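Local coordinates for erythrocyte membrane protein 1 (Plasmodium falciparum, PDB 6S8T), which binds the host receptor ICAM-1 through the DBLbeta domain described here, and so probably lets infected erythrocytes adhere to host cells, at residues 159-163 with 164-168; 303-306 with 307-311. One frame throughout, in Å; residues are numbered along the deposited sequence.

Contact 1. Residues 159-163 with 164-168; sequences RYKKH and NTLTD
Asn164 folds its side chain back against the last turn of helix 137-163 and donates from ND2 to Tyr160 O. The bond is 2.8 Å long and nearly straight, with an N-H...O angle of 169°. ND2 lies in the carbonyl plane, on a lone pair, and the oxygen lies close to the plane of the Asn164 amide. The backbone N of Asn164 gives the same Tyr160 O a second, longer bond of 3.3 Å, tilted from the carbonyl plane. Two donors of one residue therefore grip one oxygen. This is the tight side. ND2 also lies over one face of the Tyr160 ring, toward the rim, with amide and ring planes 26° apart. Leu166 CD1 meets the edge of that ring, 3.9 Å from Tyr160 CD1. Tyr160 CG is anti to the backbone N (chi1 -163°), which turns the ring toward both partners. Its hydroxyl bonds to Ser177 of helix 172-194.

The helix ends in a Schellman motif. Thr165 takes positive phi, Leu166 N bonds to Lys161 O at 2.9 Å, and Thr165 N bonds to Lys162 O at 3.1 Å. Leu166 CB and CD1 then pack on the aliphatic start of Lys161, the two side chains at about a right angle.

The other side is looser. Thr165 is exposed, and its CG2 comes no nearer than 3.9 Å to Lys162 O. The Thr165 hydroxyl bonds to Asn164 O from above the carbonyl plane. Lys162 is exposed as well, and its CB points away from residues 164-168.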
loop_
_atom_site.group_PDB
_atom_site.type_symbol
_atom_site.label_atom_id
_atom_site.label_comp_id
_atom_site.label_asym_id
_atom_site.label_seq_id
_atom_site.Cartn_x
_atom_site.Cartn_y
_atom_site.Cartn_z
ATOM N N ARG A 159 11.626 -4.686 11.478
ATOM C CA ARG A 159 10.814 -5.899 11.463
ATOM C C ARG A 159 10.981 -6.680 10.167
ATOM O O ARG A 159 10.829 -7.906 10.164
ATOM C CB ARG A 159 9.342 -5.564 11.688
ATOM C CG ARG A 159 9.002 -5.241 13.126
ATOM C CD ARG A 159 7.503 -5.137 13.330
ATOM N NE ARG A 159 7.162 -5.010 14.743
ATOM C CZ ARG A 159 6.958 -6.041 15.558
ATOM N NH1 ARG A 159 6.652 -5.833 16.831
ATOM N NH2 ARG A 159 7.054 -7.280 15.097
ATOM N N TYR A 160 11.282 -6.000 9.060
ATOM C CA TYR A 160 11.566 -6.713 7.818
ATOM C C TYR A 160 12.817 -7.570 7.966
ATOM O O TYR A 160 12.832 -8.743 7.575
ATOM C CB TYR A 160 11.725 -5.724 6.663
ATOM C CG TYR A 160 11.627 -6.354 5.291
ATOM C CD1 TYR A 160 12.672 -7.112 4.769
ATOM C CD2 TYR A 160 10.490 -6.182 4.512
ATOM C CE1 TYR A 160 12.577 -7.685 3.512
ATOM C CE2 TYR A 160 10.387 -6.748 3.259
ATOM C CZ TYR A 160 11.431 -7.497 2.763
ATOM O OH TYR A 160 11.320 -8.057 1.510
ATOM N N LYS A 161 13.880 -6.994 8.531
ATOM C CA LYS A 161 15.100 -7.760 8.753
ATOM C C LYS A 161 14.891 -8.858 9.789
ATOM O O LYS A 161 15.486 -9.936 9.673
ATOM C CB LYS A 161 16.238 -6.826 9.173
ATOM C CG LYS A 161 16.680 -5.874 8.066
ATOM C CD LYS A 161 17.951 -5.116 8.428
ATOM C CE LYS A 161 17.683 -4.020 9.442
ATOM N NZ LYS A 161 18.920 -3.248 9.757
ATOM N N LYS A 162 14.040 -8.616 10.788
ATOM C CA LYS A 162 13.813 -9.616 11.826
ATOM C C LYS A 162 12.968 -10.773 11.307
ATOM O O LYS A 162 13.308 -11.944 11.509
ATOM C CB LYS A 162 13.147 -8.969 13.038
ATOM C CG LYS A 162 12.751 -9.955 14.122
ATOM C CD LYS A 162 11.924 -9.277 15.201
ATOM C CE LYS A 162 11.531 -10.261 16.290
ATOM N NZ LYS A 162 10.783 -11.427 15.739
ATOM N N HIS A 163 11.857 -10.465 10.632
ATOM C CA HIS A 163 10.946 -11.516 10.192
ATOM C C HIS A 163 11.538 -12.379 9.085
ATOM O O HIS A 163 11.042 -13.486 8.848
ATOM C CB HIS A 163 9.618 -10.901 9.745
ATOM C CG HIS A 163 8.826 -10.313 10.871
ATOM N ND1 HIS A 163 7.712 -9.524 10.673
ATOM C CD2 HIS A 163 8.989 -10.402 12.213
ATOM C CE1 HIS A 163 7.225 -9.153 11.843
ATOM N NE2 HIS A 163 7.981 -9.672 12.794
ATOM N N ASN A 164 12.591 -11.912 8.416
ATOM C CA ASN A 164 13.275 -12.690 7.395
ATOM C C ASN A 164 14.672 -13.128 7.817
ATOM O O ASN A 164 15.390 -13.714 7.001
ATOM C CB ASN A 164 13.356 -11.894 6.087
ATOM C CG ASN A 164 11.989 -11.601 5.504
ATOM O OD1 ASN A 164 11.482 -12.353 4.675
ATOM N ND2 ASN A 164 11.380 -10.510 5.946
ATOM N N THR A 165 15.067 -12.865 9.064
ATOM C CA THR A 165 16.397 -13.209 9.582
ATOM C C THR A 165 17.498 -12.743 8.632
ATOM O O THR A 165 18.397 -13.498 8.258
ATOM C CB THR A 165 16.518 -14.710 9.862
ATOM O OG1 THR A 165 16.453 -15.443 8.632
ATOM C CG2 THR A 165 15.402 -15.176 10.787
ATOM N N LEU A 166 17.414 -11.476 8.233
ATOM C CA LEU A 166 18.386 -10.895 7.315
ATOM C C LEU A 166 19.680 -10.582 8.059
ATOM O O LEU A 166 19.666 -9.868 9.068
ATOM C CB LEU A 166 17.818 -9.632 6.670
ATOM C CG LEU A 166 16.942 -9.827 5.430
ATOM C CD1 LEU A 166 16.311 -8.516 5.002
ATOM C CD2 LEU A 166 17.767 -10.415 4.297
ATOM N N THR A 167 20.794 -11.116 7.563
ATOM C CA THR A 167 22.096 -10.770 8.109
ATOM C C THR A 167 22.431 -9.317 7.776
ATOM O O THR A 167 21.729 -8.646 7.017
ATOM C CB THR A 167 23.177 -11.709 7.569
ATOM O OG1 THR A 167 23.211 -11.634 6.139
ATOM C CG2 THR A 167 22.893 -13.143 7.991
ATOM N N ASP A 168 23.524 -8.833 8.351
ATOM C CA ASP A 168 23.846 -7.413 8.267
ATOM C C ASP A 168 24.169 -6.963 6.842
ATOM O O ASP A 168 23.723 -5.882 6.437
ATOM C CB ASP A 168 24.993 -7.080 9.222
ATOM C CG ASP A 168 24.638 -7.355 10.669
ATOM O OD1 ASP A 168 23.454 -7.193 11.030
ATOM O OD2 ASP A 168 25.541 -7.737 11.443
#

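Contact 2. Residues 303-306 with 307-311; sequences EWFC and KMQSQ
Lys307 and Trp304 pack side chain on side chain within helix 293-319. The lysine chain can be followed outward. Its CB lies 3.8 Å from Trp304 O. CG sits beside the backbone N (chi1 -70°), and this lays the chain back along the preceding turn, where CG passes Glu303 O. CD rests over one face of the indole, offset toward the rim and 3.7 Å from Trp304 CE3. It makes a CH-pi contact with the six-membered ring, 21° off the ring normal. CE runs beside the Glu303 carboxylate, 4.0 Å from OE2. The chain bends at its last torsion (chi4 -64°), and NZ forms a salt bridge with Glu429. NZ is also above the indole, but too far for more than a weak cation-pi attraction.

Glu303 and Lys307 lie side by side and point the same way. Even so, the Glu303 carboxylate has other partners, Arg180 and Ser177 of helix 172-194. The Phe305 ring meets residues three and four places further along the helix. Met308 CE comes to 3.5 Å from Phe305 CD1. Gln309 CB lies over one face of the Phe305 ring. The backbone keeps the regular i to i+4 pattern of an alpha-helix, from Lys307 N to Glu303 O (3.1 Å) through Ser310 N to Cys306 O (2.9 Å). Cys306 SG joins the helix to Cys430 by a disulfide.

The buried lysine offers mostly its methylene groups to the indole, and its charge goes to Glu429. That salt bridge would probably do most to keep the ammonium protonated in this buried setting. Glu303, with OE2 4.9 Å from Lys307 NZ and already paired with Arg180, would add less.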
loop_
_atom_site.group_PDB
_atom_site.type_symbol
_atom_site.label_atom_id
_atom_site.label_comp_id
_atom_site.label_asym_id
_atom_site.label_seq_id
_atom_site.Cartn_x
_atom_site.Cartn_y
_atom_site.Cartn_z
ATOM N N GLU A 303 3.722 -9.097 -5.143
ATOM C CA GLU A 303 5.087 -9.285 -4.656
ATOM C C GLU A 303 5.132 -10.323 -3.540
ATOM O O GLU A 303 5.991 -11.213 -3.542
ATOM C CB GLU A 303 5.682 -7.956 -4.178
ATOM C CG GLU A 303 7.052 -8.119 -3.511
ATOM C CD GLU A 303 7.674 -6.807 -3.047
ATOM O OE1 GLU A 303 6.982 -5.768 -3.050
ATOM O OE2 GLU A 303 8.865 -6.820 -2.673
ATOM N N TRP A 304 4.207 -10.232 -2.578
ATOM C CA TRP A 304 4.210 -11.169 -1.461
ATOM C C TRP A 304 3.670 -12.543 -1.838
ATOM O O TRP A 304 4.006 -13.526 -1.167
ATOM C CB TRP A 304 3.430 -10.585 -0.279
ATOM C CG TRP A 304 4.226 -9.527 0.422
ATOM C CD1 TRP A 304 4.167 -8.178 0.212
ATOM C CD2 TRP A 304 5.246 -9.734 1.411
ATOM N NE1 TRP A 304 5.073 -7.532 1.020
ATOM C CE2 TRP A 304 5.745 -8.464 1.768
ATOM C CE3 TRP A 304 5.774 -10.867 2.039
ATOM C CZ2 TRP A 304 6.745 -8.296 2.723
ATOM C CZ3 TRP A 304 6.771 -10.700 2.987
ATOM C CH2 TRP A 304 7.246 -9.425 3.320
ATOM N N PHE A 305 2.855 -12.641 -2.893
ATOM C CA PHE A 305 2.508 -13.956 -3.424
ATOM C C PHE A 305 3.727 -14.643 -4.019
ATOM O O PHE A 305 3.898 -15.859 -3.868
ATOM C CB PHE A 305 1.413 -13.848 -4.486
ATOM C CG PHE A 305 1.308 -15.073 -5.357
ATOM C CD1 PHE A 305 0.654 -16.206 -4.899
ATOM C CD2 PHE A 305 1.886 -15.103 -6.620
ATOM C CE1 PHE A 305 0.563 -17.343 -5.686
ATOM C CE2 PHE A 305 1.800 -16.238 -7.411
ATOM C CZ PHE A 305 1.138 -17.360 -6.944
ATOM N N CYS A 306 4.575 -13.881 -4.719
ATOM C CA CYS A 306 5.760 -14.476 -5.328
ATOM C C CYS A 306 6.781 -14.903 -4.279
ATOM O O CYS A 306 7.496 -15.889 -4.486
ATOM C CB CYS A 306 6.384 -13.505 -6.332
ATOM S SG CYS A 306 5.501 -13.421 -7.929
ATOM N N LYS A 307 6.865 -14.184 -3.156
ATOM C CA LYS A 307 7.752 -14.615 -2.077
ATOM C C LYS A 307 7.278 -15.927 -1.465
ATOM O O LYS A 307 8.089 -16.816 -1.187
ATOM C CB LYS A 307 7.849 -13.533 -1.000
ATOM C CG LYS A 307 8.612 -12.292 -1.417
ATOM C CD LYS A 307 8.678 -11.282 -0.276
ATOM C CE LYS A 307 9.674 -10.174 -0.575
ATOM N NZ LYS A 307 11.068 -10.705 -0.681
ATOM N N MET A 308 5.967 -16.062 -1.242
ATOM C CA MET A 308 5.420 -17.319 -0.742
ATOM C C MET A 308 5.603 -18.438 -1.759
ATOM O O MET A 308 6.009 -19.551 -1.402
ATOM C CB MET A 308 3.939 -17.138 -0.393
ATOM C CG MET A 308 3.220 -18.399 0.089
ATOM S SD MET A 308 2.564 -19.443 -1.235
ATOM C CE MET A 308 1.625 -18.244 -2.178
ATOM N N GLN A 309 5.302 -18.160 -3.032
ATOM C CA GLN A 309 5.415 -19.181 -4.069
ATOM C C GLN A 309 6.851 -19.666 -4.211
ATOM O O GLN A 309 7.100 -20.870 -4.335
ATOM C CB GLN A 309 4.899 -18.632 -5.403
ATOM C CG GLN A 309 4.774 -19.666 -6.524
ATOM C CD GLN A 309 6.068 -19.876 -7.298
ATOM O OE1 GLN A 309 6.921 -18.992 -7.361
ATOM N NE2 GLN A 309 6.217 -21.056 -7.887
ATOM N N SER A 310 7.810 -18.737 -4.193
ATOM C CA SER A 310 9.212 -19.116 -4.330
ATOM C C SER A 310 9.676 -19.967 -3.152
ATOM O O SER A 310 10.465 -20.902 -3.330
ATOM C CB SER A 310 10.075 -17.862 -4.468
ATOM O OG SER A 310 11.433 -18.189 -4.694
ATOM N N GLN A 311 9.195 -19.662 -1.943
ATOM C CA GLN A 311 9.594 -20.440 -0.773
ATOM C C GLN A 311 9.001 -21.845 -0.815
ATOM O O GLN A 311 9.683 -22.823 -0.486
ATOM C CB GLN A 311 9.175 -19.715 0.507
ATOM C CG GLN A 311 9.618 -20.396 1.798
ATOM C CD GLN A 311 9.234 -19.602 3.036
ATOM O OE1 GLN A 311 8.124 -19.732 3.550
ATOM N NE2 GLN A 311 10.153 -18.770 3.516
#

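How the contacts relate
Contact 1 spans the end of helix 137-163 and the loop after it; contact 2 lies wholly within helix 293-319. Their centres are about 16 Å apart. Contact 1 is at the surface, where the chain turns toward helix 172-194. Contact 2 is buried in the middle of its helix. They touch through Tyr160, whose OH packs on Lys307 CE at 3.4 Å and whose ring meets the Trp304 indole. Helix 172-194 serves both, since Ser177 bonds to Tyr160 and to Glu303. Their chemistry follows their place: contact 1 uses amide and backbone donors to finish a helix, whereas contact 2 combines aromatic packing with charges that reach other elements and a disulfide.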